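Local coordinates for Ice-binding protein 1 (Shewanella frigidimarina, PDB 6BG8) that adsorbs its bacterium onto ice, inhibits ice-crystal growth and lowers the freezing point of a solution below its melting point, here represented by its C-terminal ice-binding domain, at residues T190-N195 with T212-T217; T23-S28 with L229-V234; I182-A187 with T196-N201; V135-G140 with G169-I174; F203-V208 with A222-V227. All blocks are in the same frame, centred on the assembly; numbering follows the deposited sequence.

Contact 1 of 5, residues T190-N195 with T212-T217; sequences TVIGTN and TGANVT. With PO4 (phosphate ion), chain H.
The backbones of T194-N195 and T212-A214 meet where two neighbouring coils turn: N195 N donates to T212 O at 2.9 Å, in a bond bent to 134° at the hydrogen, and the touching parts run 108° apart. T194 CA adds a C-H contact to the same T212 O, at 3.1 Å. Beside this junction N195 OD1 lies 3.6 Å from G213 CA. A water donates to N195 OD1 and, weakly, to G213 O. The methyl CG2 of T194 faces CB of T212 at 4.0 Å. T194 OG1 sits between the backbone N and the carbonyl carbon (chi1 64°), which turns it to a phosphate ion. It donates to phosphate O4 at 2.6 Å, and T194 N donates to O3 at 3.0 Å. R211 and A166 also bind this ion, which probably comes from the crystallisation liquor. On the inner side I192 CG2 packs on A214 CB at 3.8 Å, and I192 CD1 on V216 CG2 at 4.1 Å. T212 to N215 form a T-A/G-X-T/N motif that probably binds ice. One carbonyl, T212 O, thus takes the only direct hydrogen bond between the segments, while apolar packing of I192 holds the turn from inside.

Contact 2 of 5, residues T23-S28 with L229-V234; sequences TTTSGS and LDANAV
The carboxylate of D230 is the flat group that meets the other segment. T25 OG1 donates to D230 OD1 at 2.8 Å; it comes from the anti side, 34° out of the carboxylate plane. D230 CG lies anti to the backbone N (chi1 -176°), which bends the group back to T25. The other oxygen, OD2, bonds T212. The N232 amide is bonded within its own loop and beyond it: N232 OD1 takes the N-H of D230 at 2.8 Å from above the plane of its carbonyl, while ND2 bonds R211 O and A214 O. The backbone of N232 is also tied: its N donates to S28 OG at 3.0 Å, nearly straight at 162°. S28 OG donates to T24 OG1 at 2.6 Å, and T24 OG1 donates in turn to T25 O at 2.6 Å. Because S28 OG and T24 OG1 each accept and donate, the bonds of this chain probably reinforce one another. Two backbone bonds flank it, L229 N to T23 O at 2.8 Å and T25 N to L229 O at 3.2 Å. A water joins T23 OG1 to L229 O. The L229 side chain turns inward, its CB 3.6 Å from T24 OG1, and touches V210 and I30. The contact thus sits at a corner between strands: 21-24 runs beside 226-229 before the turn, and 29-31 runs beside 233-236 after it.

Contact 3 of 5, residues I182-A187 with T196-N201; sequences IYWRTA and TNFSGN
W184 CG lies anti to its carbonyl carbon and F198 CG opposite its backbone N (chi1 -171°), which brings the phenyl ring and the indole alongside, running opposite ways. F198 CZ comes over one face of the indole, near the rim, 3.4 Å from W184 NE1. The rings are oblique, with planes at 49°. The indole edge is used as well: W184 NE1 donates to S199 O at 2.9 Å, and the N-H meets a lone pair of the carbonyl oxygen, in its plane. This is a corner of a beta-solenoid. The chain turns at G200, and from there N201 pairs in parallel with Y183 of the neighbouring coil. W184 N donates to N201 O at 2.8 Å. I182 O takes two bonds from N201, from opposite faces of its plane: N at 2.8 Å and ND2 at 3.0 Å. The N201 amide lies beside the Y183 ring and points the same way, with the two planes 30° apart. Its ND2 stands over one ring face, 3.7 Å from Y183 CE2, and its OD1 bonds R219. Having no side chain lets G200 CA come within 3.9 Å of W184 NE1; the backbone angles there also call for glycine. The contact is buried; F156 stacks on W184, and I171 touches both W184 and F198.

Contact 4 of 5, residues V135-G140 with G169-I174; sequences VTLQTG and GDIVLI
G140 O receives the N-H of G169 at 3.1 Å, and this is the one hydrogen bond across the contact. It is straight at the hydrogen, 171°, but the donor stands well above the carbonyl plane, 51° out of it, and so does not use a lone pair. A second carbonyl supports the same glycine: L137 O lies 3.3 Å from G169 CA in a C-H contact. G169 has a positive phi, and its backbone angles, which would press a side chain on the carbonyl O of the residue before, call for glycine by themselves. The L137 side chain then reaches past it. Its CG is anti to the backbone N (chi1 167°), which sends the methyls along G169, CD2 to I171 and CD1 to D170 O. L137 CD2 meets I171 CG1 at 3.7 Å and I171 CD1 at 4.1 Å, the two side chains crossing at about a right angle. L137 CD1 lies 4.1 Å from D170 O. L137 also touches L142, and I171 goes on to W184 and F198, so the pair belongs to the hydrophobic interior. E118 takes bonds from the backbone N atoms of Q138 and T139 and from T136 OG1, and D170 OD1 accepts from N197 N. Strand 135-137 is the outermost of its parallel sheet, and strand 171-174 lies on another face, beside 197-204; the contact joins these faces at a corner of the solenoid, as in the stacked coils of this ice-binding family.

Contact 5 of 5, residues F203-V208 with A222-V227; sequences FAWSEV and AVTDQV
Residues 203-208 and 222-227 are matching corner turns of two stacked solenoid coils. The coils pair in parallel before the turn, A204 with A222, and after it, V208 with V227. The register shifts by one residue between these ladders, because the second turn is longer. V223 N donates to A204 O at 2.9 Å before the turn, and V208 N to Q226 O at 2.9 Å after it. At the turn itself W205 O takes two bonds from T224, from opposite faces of its plane: the backbone N at 2.9 Å and OG1 at 2.7 Å. T224 OG1 stands between the backbone N and the carbonyl carbon (chi1 68°), which puts it at W205 O and leaves CG2 in a CH-pi contact over the indole. CG2 lies over one face, 3.7 Å from the centroid of the six-membered ring. V223 CG1 meets W205 CZ3 at 3.6 Å, and Y99 of helix 84-103 also meets this ring. A222 CB fits against the backbone of the first turn, 3.4 Å from S206 O. Further on, E207 and Q226 run side by side, both extended beyond CG. Q226 NE2 donates to E207 OE1 at 2.9 Å, in its own amide plane but from above the carboxylate plane. N209 bonds the same oxygen. D225 and E207 bring two carboxylates near each other, and a water donates to D225 OD2 and, weakly, to E207 OE2. The amide donors of Q226 and N209, together with this water, would ease the like charges.

How the contacts relate
Contact 1 holds the probable ice-binding motif, and contact 2 adjoins it: T212 OG1 and D230 OD2 are 2.6 Å apart, a probable hydrogen bond, and V216 N reaches A233 O at 2.8 Å. Contact 3 adjoins contact 1 through N215 N to T196 O, also 2.8 Å, and adjoins contact 4 through N197 O to I171 N at 2.8 Å. Contacts 3 and 5 share strand 197-204, with F203 N 2.7 Å from W184 O. Contact 5 reaches contact 2 through T23 N to V227 O. Contact 4 is about 11 Å, centre to centre, from contacts 1 and 3, and about 21 Å from contacts 2 and 5. Its Q138 side chain lies about 6 Å from a bound phosphate.

Contact 1 of 5, residues T190-N195 with T212-T217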
# COMPACT_ATOMS: atom_id res chain seq x y z
N THR A 190 4.43 -8.56 2.09
CA THR A 190 3.15 -8.74 1.42
C THR A 190 3.40 -9.08 -0.04
O THR A 190 4.13 -8.36 -0.74
CB THR A 190 2.27 -7.50 1.53
OG1 THR A 190 1.92 -7.28 2.91
CG2 THR A 190 1.00 -7.65 0.71
N VAL A 191 2.83 -10.19 -0.49
CA VAL A 191 3.00 -10.70 -1.85
C VAL A 191 1.62 -10.83 -2.47
O VAL A 191 0.75 -11.51 -1.92
CB VAL A 191 3.75 -12.04 -1.86
CG1 VAL A 191 3.90 -12.55 -3.28
CG2 VAL A 191 5.11 -11.90 -1.19
N ILE A 192 1.41 -10.18 -3.61
CA ILE A 192 0.12 -10.14 -4.28
C ILE A 192 0.19 -10.99 -5.54
O ILE A 192 1.08 -10.79 -6.38
CB ILE A 192 -0.28 -8.68 -4.58
CG1 ILE A 192 -0.48 -7.95 -3.25
CG2 ILE A 192 -1.53 -8.61 -5.44
CD1 ILE A 192 -0.59 -6.43 -3.36
N GLY A 193 -0.74 -11.95 -5.68
CA GLY A 193 -0.58 -13.00 -6.68
C GLY A 193 -0.86 -12.54 -8.10
O GLY A 193 -1.55 -11.55 -8.34
N THR A 194 -0.30 -13.29 -9.06
CA THR A 194 -0.45 -12.96 -10.47
C THR A 194 -1.91 -12.79 -10.84
O THR A 194 -2.77 -13.58 -10.44
CB THR A 194 0.16 -14.05 -11.37
OG1 THR A 194 -0.55 -15.28 -11.20
CG2 THR A 194 1.65 -14.26 -11.07
N ASN A 195 -2.19 -11.73 -11.61
CA ASN A 195 -3.49 -11.53 -12.23
C ASN A 195 -4.64 -11.51 -11.23
O ASN A 195 -5.77 -11.84 -11.58
CB ASN A 195 -3.74 -12.59 -13.31
CG ASN A 195 -2.66 -12.60 -14.34
OD1 ASN A 195 -2.41 -11.59 -15.01
ND2 ASN A 195 -1.98 -13.72 -14.47
N THR A 212 3.01 -10.76 -11.49
CA THR A 212 2.65 -10.47 -12.88
C THR A 212 1.16 -10.18 -13.06
O THR A 212 0.32 -11.04 -12.82
CB THR A 212 3.05 -11.67 -13.75
OG1 THR A 212 4.33 -12.16 -13.32
CG2 THR A 212 3.14 -11.26 -15.20
N GLY A 213 0.84 -8.97 -13.53
CA GLY A 213 -0.50 -8.67 -13.99
C GLY A 213 -1.53 -8.35 -12.93
O GLY A 213 -2.67 -8.03 -13.29
N ALA A 214 -1.18 -8.39 -11.65
CA ALA A 214 -2.15 -8.05 -10.62
C ALA A 214 -2.59 -6.59 -10.73
O ALA A 214 -1.83 -5.73 -11.19
CB ALA A 214 -1.58 -8.32 -9.23
N ASN A 215 -3.83 -6.35 -10.32
CA ASN A 215 -4.44 -5.02 -10.28
C ASN A 215 -4.57 -4.60 -8.82
O ASN A 215 -5.19 -5.31 -8.03
CB ASN A 215 -5.81 -5.04 -10.95
CG ASN A 215 -6.40 -3.66 -11.13
OD1 ASN A 215 -6.70 -2.96 -10.16
ND2 ASN A 215 -6.57 -3.25 -12.39
N VAL A 216 -4.01 -3.44 -8.47
CA VAL A 216 -4.06 -2.94 -7.10
C VAL A 216 -4.87 -1.65 -7.07
O VAL A 216 -4.63 -0.74 -7.87
CB VAL A 216 -2.65 -2.72 -6.52
CG1 VAL A 216 -2.72 -2.04 -5.16
CG2 VAL A 216 -1.90 -4.05 -6.40
N THR A 217 -5.81 -1.55 -6.13
CA THR A 217 -6.48 -0.29 -5.82
C THR A 217 -6.22 -0.02 -4.34
O THR A 217 -6.72 -0.76 -3.49
CB THR A 217 -7.98 -0.35 -6.11
OG1 THR A 217 -8.18 -0.64 -7.50
CG2 THR A 217 -8.63 0.98 -5.79
P PO4 H . 0.62 -17.00 -8.18
O1 PO4 H . 0.10 -17.80 -7.01
O2 PO4 H . 1.84 -17.69 -8.77
O3 PO4 H . 1.07 -15.62 -7.73
O4 PO4 H . -0.48 -16.90 -9.22
O HOH W 1 -4.65 -9.85 -15.41

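Contact 2 of 5, residues T23-S28 with L229-V234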
# COMPACT_ATOMS: atom_id res chain seq x y z
N THR A 23 10.66 -0.81 -7.93
CA THR A 23 11.06 -1.35 -9.22
C THR A 23 9.84 -1.90 -9.95
O THR A 23 8.83 -2.26 -9.34
CB THR A 23 12.10 -2.47 -9.09
OG1 THR A 23 11.48 -3.67 -8.61
CG2 THR A 23 13.23 -2.06 -8.15
N THR A 24 9.96 -1.96 -11.28
CA THR A 24 8.92 -2.54 -12.12
C THR A 24 9.55 -3.20 -13.34
O THR A 24 10.59 -2.76 -13.85
CB THR A 24 7.89 -1.50 -12.59
OG1 THR A 24 6.84 -2.18 -13.30
CG2 THR A 24 8.52 -0.49 -13.55
N THR A 25 8.91 -4.27 -13.78
CA THR A 25 9.09 -4.75 -15.13
C THR A 25 8.26 -3.89 -16.08
O THR A 25 7.52 -3.00 -15.66
CB THR A 25 8.68 -6.21 -15.23
OG1 THR A 25 7.27 -6.28 -15.03
CG2 THR A 25 9.36 -7.05 -14.16
N SER A 26 8.41 -4.14 -17.37
CA SER A 26 7.63 -3.35 -18.32
C SER A 26 6.15 -3.69 -18.19
O SER A 26 5.77 -4.74 -17.67
CB SER A 26 8.12 -3.60 -19.75
OG SER A 26 7.86 -4.94 -20.12
N GLY A 27 5.30 -2.76 -18.63
CA GLY A 27 3.88 -3.01 -18.69
C GLY A 27 3.06 -2.55 -17.51
O GLY A 27 1.87 -2.90 -17.43
N SER A 28 3.63 -1.77 -16.60
CA SER A 28 2.93 -1.27 -15.43
C SER A 28 2.28 0.08 -15.74
O SER A 28 2.72 0.82 -16.63
CB SER A 28 3.88 -1.13 -14.23
OG SER A 28 4.26 -2.38 -13.70
N LEU A 229 7.05 -4.25 -8.63
CA LEU A 229 5.94 -4.48 -9.54
C LEU A 229 6.37 -5.36 -10.70
O LEU A 229 7.52 -5.31 -11.15
CB LEU A 229 5.40 -3.18 -10.12
CG LEU A 229 4.96 -2.07 -9.18
CD1 LEU A 229 4.28 -0.99 -10.02
CD2 LEU A 229 4.00 -2.64 -8.13
N ASP A 230 5.42 -6.13 -11.21
CA ASP A 230 5.59 -6.92 -12.43
C ASP A 230 4.33 -6.67 -13.26
O ASP A 230 3.31 -7.34 -13.08
CB ASP A 230 5.80 -8.39 -12.10
CG ASP A 230 6.08 -9.24 -13.33
OD1 ASP A 230 6.08 -8.71 -14.46
OD2 ASP A 230 6.29 -10.46 -13.15
N ALA A 231 4.40 -5.67 -14.15
CA ALA A 231 3.32 -5.37 -15.10
C ALA A 231 1.97 -5.21 -14.40
O ALA A 231 1.00 -5.92 -14.68
CB ALA A 231 3.24 -6.46 -16.18
N ASN A 232 1.91 -4.26 -13.47
CA ASN A 232 0.72 -4.08 -12.64
C ASN A 232 0.03 -2.76 -12.95
O ASN A 232 0.67 -1.75 -13.24
CB ASN A 232 1.08 -4.10 -11.16
CG ASN A 232 1.82 -5.34 -10.76
OD1 ASN A 232 2.95 -5.27 -10.28
ND2 ASN A 232 1.21 -6.49 -10.99
N ALA A 233 -1.29 -2.78 -12.84
CA ALA A 233 -2.08 -1.56 -12.80
C ALA A 233 -2.31 -1.21 -11.33
O ALA A 233 -2.97 -1.95 -10.61
CB ALA A 233 -3.41 -1.75 -13.52
N VAL A 234 -1.79 -0.06 -10.91
CA VAL A 234 -1.90 0.39 -9.53
C VAL A 234 -2.62 1.72 -9.53
O VAL A 234 -2.16 2.69 -10.16
CB VAL A 234 -0.52 0.52 -8.87
CG1 VAL A 234 -0.67 1.01 -7.43
CG2 VAL A 234 0.22 -0.81 -8.93
O HOH W 2 10.21 -5.27 -10.31

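Contact 3 of 5, residues I182-A187 with T196-N201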
# COMPACT_ATOMS: atom_id res chain seq x y z
N ILE A 182 -9.58 0.09 3.75
CA ILE A 182 -9.02 -1.23 4.05
C ILE A 182 -7.53 -1.08 4.28
O ILE A 182 -6.84 -0.39 3.52
CB ILE A 182 -9.30 -2.22 2.90
CG1 ILE A 182 -10.81 -2.31 2.65
CG2 ILE A 182 -8.72 -3.59 3.23
CD1 ILE A 182 -11.12 -2.84 1.27
N TYR A 183 -7.02 -1.77 5.30
CA TYR A 183 -5.62 -1.63 5.72
C TYR A 183 -5.02 -3.00 5.98
O TYR A 183 -5.63 -3.83 6.67
CB TYR A 183 -5.52 -0.76 6.98
CG TYR A 183 -6.03 0.64 6.76
CD1 TYR A 183 -7.38 0.93 6.93
CD2 TYR A 183 -5.18 1.66 6.36
CE1 TYR A 183 -7.86 2.21 6.72
CE2 TYR A 183 -5.64 2.93 6.15
CZ TYR A 183 -6.99 3.20 6.32
OH TYR A 183 -7.46 4.48 6.11
N TRP A 184 -3.84 -3.24 5.43
CA TRP A 184 -3.11 -4.48 5.59
C TRP A 184 -1.77 -4.16 6.22
O TRP A 184 -1.01 -3.37 5.66
CB TRP A 184 -2.89 -5.18 4.24
CG TRP A 184 -4.14 -5.46 3.47
CD1 TRP A 184 -4.73 -4.65 2.53
CD2 TRP A 184 -4.97 -6.63 3.57
NE1 TRP A 184 -5.87 -5.25 2.04
CE2 TRP A 184 -6.03 -6.46 2.66
CE3 TRP A 184 -4.90 -7.80 4.33
CZ2 TRP A 184 -7.03 -7.42 2.51
CZ3 TRP A 184 -5.89 -8.75 4.17
CH2 TRP A 184 -6.94 -8.55 3.27
N ARG A 185 -1.46 -4.79 7.34
CA ARG A 185 -0.20 -4.55 8.05
C ARG A 185 0.49 -5.89 8.23
O ARG A 185 -0.05 -6.78 8.90
CB ARG A 185 -0.46 -3.90 9.42
CG ARG A 185 0.77 -3.34 10.15
CD ARG A 185 1.67 -4.43 10.76
NE ARG A 185 1.01 -5.30 11.73
CZ ARG A 185 1.66 -6.05 12.61
NH1 ARG A 185 2.99 -6.04 12.65
NH2 ARG A 185 0.98 -6.83 13.46
N THR A 186 1.68 -6.05 7.67
CA THR A 186 2.45 -7.27 7.86
C THR A 186 3.78 -6.95 8.53
O THR A 186 4.47 -6.01 8.12
CB THR A 186 2.69 -8.02 6.54
OG1 THR A 186 3.41 -7.19 5.63
CG2 THR A 186 1.36 -8.45 5.91
N ALA A 187 4.13 -7.73 9.55
CA ALA A 187 5.49 -7.65 10.09
C ALA A 187 6.49 -8.28 9.14
O ALA A 187 7.69 -7.96 9.20
CB ALA A 187 5.57 -8.33 11.46
N THR A 196 -4.37 -11.11 -9.99
CA THR A 196 -5.43 -10.93 -9.01
C THR A 196 -5.88 -9.48 -8.95
O THR A 196 -5.22 -8.57 -9.46
CB THR A 196 -4.99 -11.38 -7.61
OG1 THR A 196 -3.89 -10.57 -7.16
CG2 THR A 196 -4.60 -12.85 -7.58
N ASN A 197 -7.03 -9.27 -8.32
CA ASN A 197 -7.57 -7.95 -8.03
C ASN A 197 -7.46 -7.73 -6.52
O ASN A 197 -8.10 -8.46 -5.75
CB ASN A 197 -9.03 -7.82 -8.46
CG ASN A 197 -9.21 -7.99 -9.96
OD1 ASN A 197 -8.43 -7.48 -10.76
ND2 ASN A 197 -10.27 -8.70 -10.35
N PHE A 198 -6.66 -6.75 -6.12
CA PHE A 198 -6.36 -6.47 -4.72
C PHE A 198 -6.83 -5.07 -4.35
O PHE A 198 -6.71 -4.13 -5.15
CB PHE A 198 -4.84 -6.61 -4.46
CG PHE A 198 -4.46 -6.54 -3.00
CD1 PHE A 198 -4.39 -5.32 -2.34
CD2 PHE A 198 -4.15 -7.69 -2.30
CE1 PHE A 198 -4.07 -5.26 -1.00
CE2 PHE A 198 -3.80 -7.64 -0.96
CZ PHE A 198 -3.76 -6.42 -0.31
N SER A 199 -7.37 -4.93 -3.13
CA SER A 199 -7.85 -3.65 -2.60
C SER A 199 -7.27 -3.41 -1.22
O SER A 199 -7.26 -4.33 -0.38
CB SER A 199 -9.38 -3.63 -2.51
OG SER A 199 -9.96 -3.41 -3.78
N GLY A 200 -6.80 -2.20 -0.96
CA GLY A 200 -6.40 -1.80 0.38
C GLY A 200 -5.04 -1.13 0.42
O GLY A 200 -4.27 -1.13 -0.54
N ASN A 201 -4.75 -0.56 1.59
CA ASN A 201 -3.48 0.11 1.84
C ASN A 201 -2.54 -0.88 2.52
O ASN A 201 -2.77 -1.28 3.67
CB ASN A 201 -3.68 1.35 2.71
CG ASN A 201 -4.66 2.32 2.11
OD1 ASN A 201 -4.30 3.11 1.23
ND2 ASN A 201 -5.92 2.27 2.56

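Contact 4 of 5, residues V135-G140 with G169-I174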
# COMPACT_ATOMS: atom_id res chain seq x y z
N VAL A 135 -0.56 -15.31 6.65
CA VAL A 135 -1.91 -15.39 6.10
C VAL A 135 -1.82 -15.59 4.59
O VAL A 135 -1.02 -14.92 3.92
CB VAL A 135 -2.75 -14.13 6.41
CG1 VAL A 135 -4.09 -14.20 5.66
CG2 VAL A 135 -2.96 -13.97 7.90
N THR A 136 -2.64 -16.49 4.07
CA THR A 136 -2.75 -16.65 2.63
C THR A 136 -4.17 -16.34 2.18
O THR A 136 -5.13 -16.51 2.94
CB THR A 136 -2.36 -18.07 2.19
OG1 THR A 136 -3.04 -19.03 3.02
CG2 THR A 136 -0.85 -18.26 2.33
N LEU A 137 -4.27 -15.85 0.95
CA LEU A 137 -5.55 -15.58 0.29
C LEU A 137 -5.44 -16.28 -1.06
O LEU A 137 -4.98 -15.68 -2.03
CB LEU A 137 -5.80 -14.08 0.16
CG LEU A 137 -6.91 -13.56 -0.75
CD1 LEU A 137 -8.19 -14.38 -0.63
CD2 LEU A 137 -7.17 -12.10 -0.42
N GLN A 138 -5.84 -17.55 -1.12
CA GLN A 138 -5.62 -18.31 -2.35
C GLN A 138 -6.71 -19.33 -2.67
O GLN A 138 -6.83 -19.74 -3.83
CB GLN A 138 -4.26 -19.02 -2.30
CG GLN A 138 -4.04 -19.95 -1.11
CD GLN A 138 -2.57 -20.32 -0.96
OE1 GLN A 138 -1.73 -19.88 -1.75
NE2 GLN A 138 -2.25 -21.10 0.07
N THR A 139 -7.48 -19.78 -1.68
CA THR A 139 -8.48 -20.80 -2.02
C THR A 139 -9.65 -20.23 -2.80
O THR A 139 -10.44 -20.99 -3.36
CB THR A 139 -9.00 -21.48 -0.75
OG1 THR A 139 -9.60 -20.51 0.11
CG2 THR A 139 -7.87 -22.18 -0.03
N GLY A 140 -9.78 -18.91 -2.84
CA GLY A 140 -10.92 -18.28 -3.48
C GLY A 140 -10.87 -16.79 -3.23
O GLY A 140 -9.81 -16.23 -2.94
N GLY A 169 -7.51 -15.63 -4.86
CA GLY A 169 -6.66 -14.50 -4.55
C GLY A 169 -7.29 -13.14 -4.73
O GLY A 169 -6.64 -12.14 -4.41
N ASP A 170 -8.52 -13.06 -5.24
CA ASP A 170 -9.13 -11.76 -5.47
C ASP A 170 -9.80 -11.24 -4.21
O ASP A 170 -10.21 -12.01 -3.34
CB ASP A 170 -10.15 -11.82 -6.59
CG ASP A 170 -9.55 -12.28 -7.89
OD1 ASP A 170 -8.54 -11.67 -8.33
OD2 ASP A 170 -10.06 -13.27 -8.45
N ILE A 171 -9.88 -9.91 -4.12
CA ILE A 171 -10.65 -9.22 -3.09
C ILE A 171 -11.82 -8.54 -3.79
O ILE A 171 -11.63 -7.81 -4.77
CB ILE A 171 -9.78 -8.21 -2.32
CG1 ILE A 171 -8.78 -8.95 -1.42
CG2 ILE A 171 -10.65 -7.26 -1.48
CD1 ILE A 171 -7.65 -8.09 -0.93
N VAL A 172 -13.03 -8.82 -3.32
CA VAL A 172 -14.25 -8.18 -3.81
C VAL A 172 -14.85 -7.35 -2.69
O VAL A 172 -14.91 -7.80 -1.53
CB VAL A 172 -15.25 -9.22 -4.33
CG1 VAL A 172 -16.60 -8.57 -4.65
CG2 VAL A 172 -14.70 -9.90 -5.56
N LEU A 173 -15.30 -6.15 -3.02
CA LEU A 173 -15.89 -5.23 -2.05
C LEU A 173 -17.38 -5.12 -2.32
O LEU A 173 -17.80 -4.93 -3.47
CB LEU A 173 -15.23 -3.85 -2.14
CG LEU A 173 -13.70 -3.86 -2.14
CD1 LEU A 173 -13.17 -2.43 -2.06
CD2 LEU A 173 -13.18 -4.70 -0.97
N ILE A 174 -18.18 -5.24 -1.25
CA ILE A 174 -19.63 -5.10 -1.36
C ILE A 174 -20.14 -4.20 -0.25
O ILE A 174 -19.50 -4.01 0.79
CB ILE A 174 -20.36 -6.46 -1.31
CG1 ILE A 174 -20.14 -7.14 0.04
CG2 ILE A 174 -19.98 -7.33 -2.51
CD1 ILE A 174 -21.06 -8.32 0.25

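Contact 5 of 5, residues F203-V208 with A222-V227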
# COMPACT_ATOMS: atom_id res chain seq x y z
N PHE A 203 0.79 -1.89 4.34
CA PHE A 203 1.93 -1.45 5.16
C PHE A 203 2.75 -2.68 5.51
O PHE A 203 2.54 -3.31 6.56
CB PHE A 203 1.46 -0.72 6.42
CG PHE A 203 0.80 0.60 6.15
CD1 PHE A 203 -0.51 0.66 5.68
CD2 PHE A 203 1.48 1.79 6.41
CE1 PHE A 203 -1.12 1.88 5.45
CE2 PHE A 203 0.88 3.01 6.17
CZ PHE A 203 -0.43 3.05 5.70
N ALA A 204 3.69 -3.04 4.64
CA ALA A 204 4.59 -4.16 4.88
C ALA A 204 5.85 -3.66 5.56
O ALA A 204 6.46 -2.69 5.11
CB ALA A 204 4.95 -4.87 3.58
N TRP A 205 6.23 -4.31 6.67
CA TRP A 205 7.45 -3.87 7.35
C TRP A 205 8.67 -4.05 6.46
O TRP A 205 9.55 -3.18 6.42
CB TRP A 205 7.64 -4.63 8.66
CG TRP A 205 8.90 -4.22 9.35
CD1 TRP A 205 10.09 -4.91 9.40
CD2 TRP A 205 9.13 -2.99 10.06
NE1 TRP A 205 11.02 -4.19 10.11
CE2 TRP A 205 10.46 -3.01 10.52
CE3 TRP A 205 8.33 -1.88 10.34
CZ2 TRP A 205 11.01 -1.97 11.27
CZ3 TRP A 205 8.88 -0.84 11.09
CH2 TRP A 205 10.20 -0.89 11.53
N SER A 206 8.73 -5.17 5.74
CA SER A 206 9.87 -5.43 4.87
C SER A 206 9.60 -4.95 3.45
O SER A 206 9.93 -3.80 3.12
CB SER A 206 10.21 -6.92 4.87
OG SER A 206 9.05 -7.70 4.68
N GLU A 207 9.00 -5.79 2.61
CA GLU A 207 8.83 -5.46 1.19
C GLU A 207 7.44 -5.86 0.71
O GLU A 207 6.77 -6.70 1.31
CB GLU A 207 9.90 -6.16 0.33
CG GLU A 207 9.91 -7.68 0.44
CD GLU A 207 11.00 -8.34 -0.42
OE1 GLU A 207 11.18 -7.92 -1.59
OE2 GLU A 207 11.66 -9.28 0.07
N VAL A 208 7.04 -5.27 -0.41
CA VAL A 208 5.82 -5.63 -1.12
C VAL A 208 6.22 -6.13 -2.51
O VAL A 208 6.93 -5.43 -3.24
CB VAL A 208 4.84 -4.45 -1.24
CG1 VAL A 208 3.55 -4.89 -1.93
CG2 VAL A 208 4.55 -3.83 0.12
N ALA A 222 6.44 -0.08 1.70
CA ALA A 222 7.45 -0.98 2.26
C ALA A 222 8.28 -0.16 3.25
O ALA A 222 9.04 0.72 2.84
CB ALA A 222 8.32 -1.59 1.16
N VAL A 223 8.11 -0.43 4.55
CA VAL A 223 8.67 0.46 5.56
C VAL A 223 10.19 0.42 5.56
O VAL A 223 10.85 1.45 5.70
CB VAL A 223 8.09 0.13 6.95
CG1 VAL A 223 8.73 1.04 8.01
CG2 VAL A 223 6.57 0.29 6.95
N THR A 224 10.78 -0.78 5.42
CA THR A 224 12.23 -0.90 5.51
C THR A 224 12.91 -1.41 4.25
O THR A 224 14.14 -1.38 4.20
CB THR A 224 12.65 -1.81 6.68
OG1 THR A 224 12.26 -3.16 6.43
CG2 THR A 224 12.03 -1.33 7.98
N ASP A 225 12.17 -1.88 3.25
CA ASP A 225 12.85 -2.35 2.05
C ASP A 225 12.20 -1.79 0.80
O ASP A 225 12.27 -0.58 0.56
CB ASP A 225 12.92 -3.88 2.01
CG ASP A 225 13.91 -4.39 0.98
OD1 ASP A 225 14.72 -3.58 0.46
OD2 ASP A 225 13.86 -5.60 0.66
N GLN A 226 11.52 -2.63 0.00
CA GLN A 226 11.24 -2.26 -1.38
C GLN A 226 9.82 -2.62 -1.78
O GLN A 226 9.20 -3.53 -1.23
CB GLN A 226 12.21 -2.95 -2.34
CG GLN A 226 12.08 -4.47 -2.34
CD GLN A 226 13.04 -5.14 -3.29
OE1 GLN A 226 13.74 -4.48 -4.06
NE2 GLN A 226 13.10 -6.47 -3.23
N VAL A 227 9.32 -1.92 -2.79
CA VAL A 227 8.10 -2.31 -3.49
C VAL A 227 8.50 -2.73 -4.89
O VAL A 227 9.13 -1.95 -5.62
CB VAL A 227 7.07 -1.17 -3.54
CG1 VAL A 227 5.84 -1.62 -4.31
CG2 VAL A 227 6.68 -0.70 -2.14
O HOH W 3 12.91 -7.33 2.52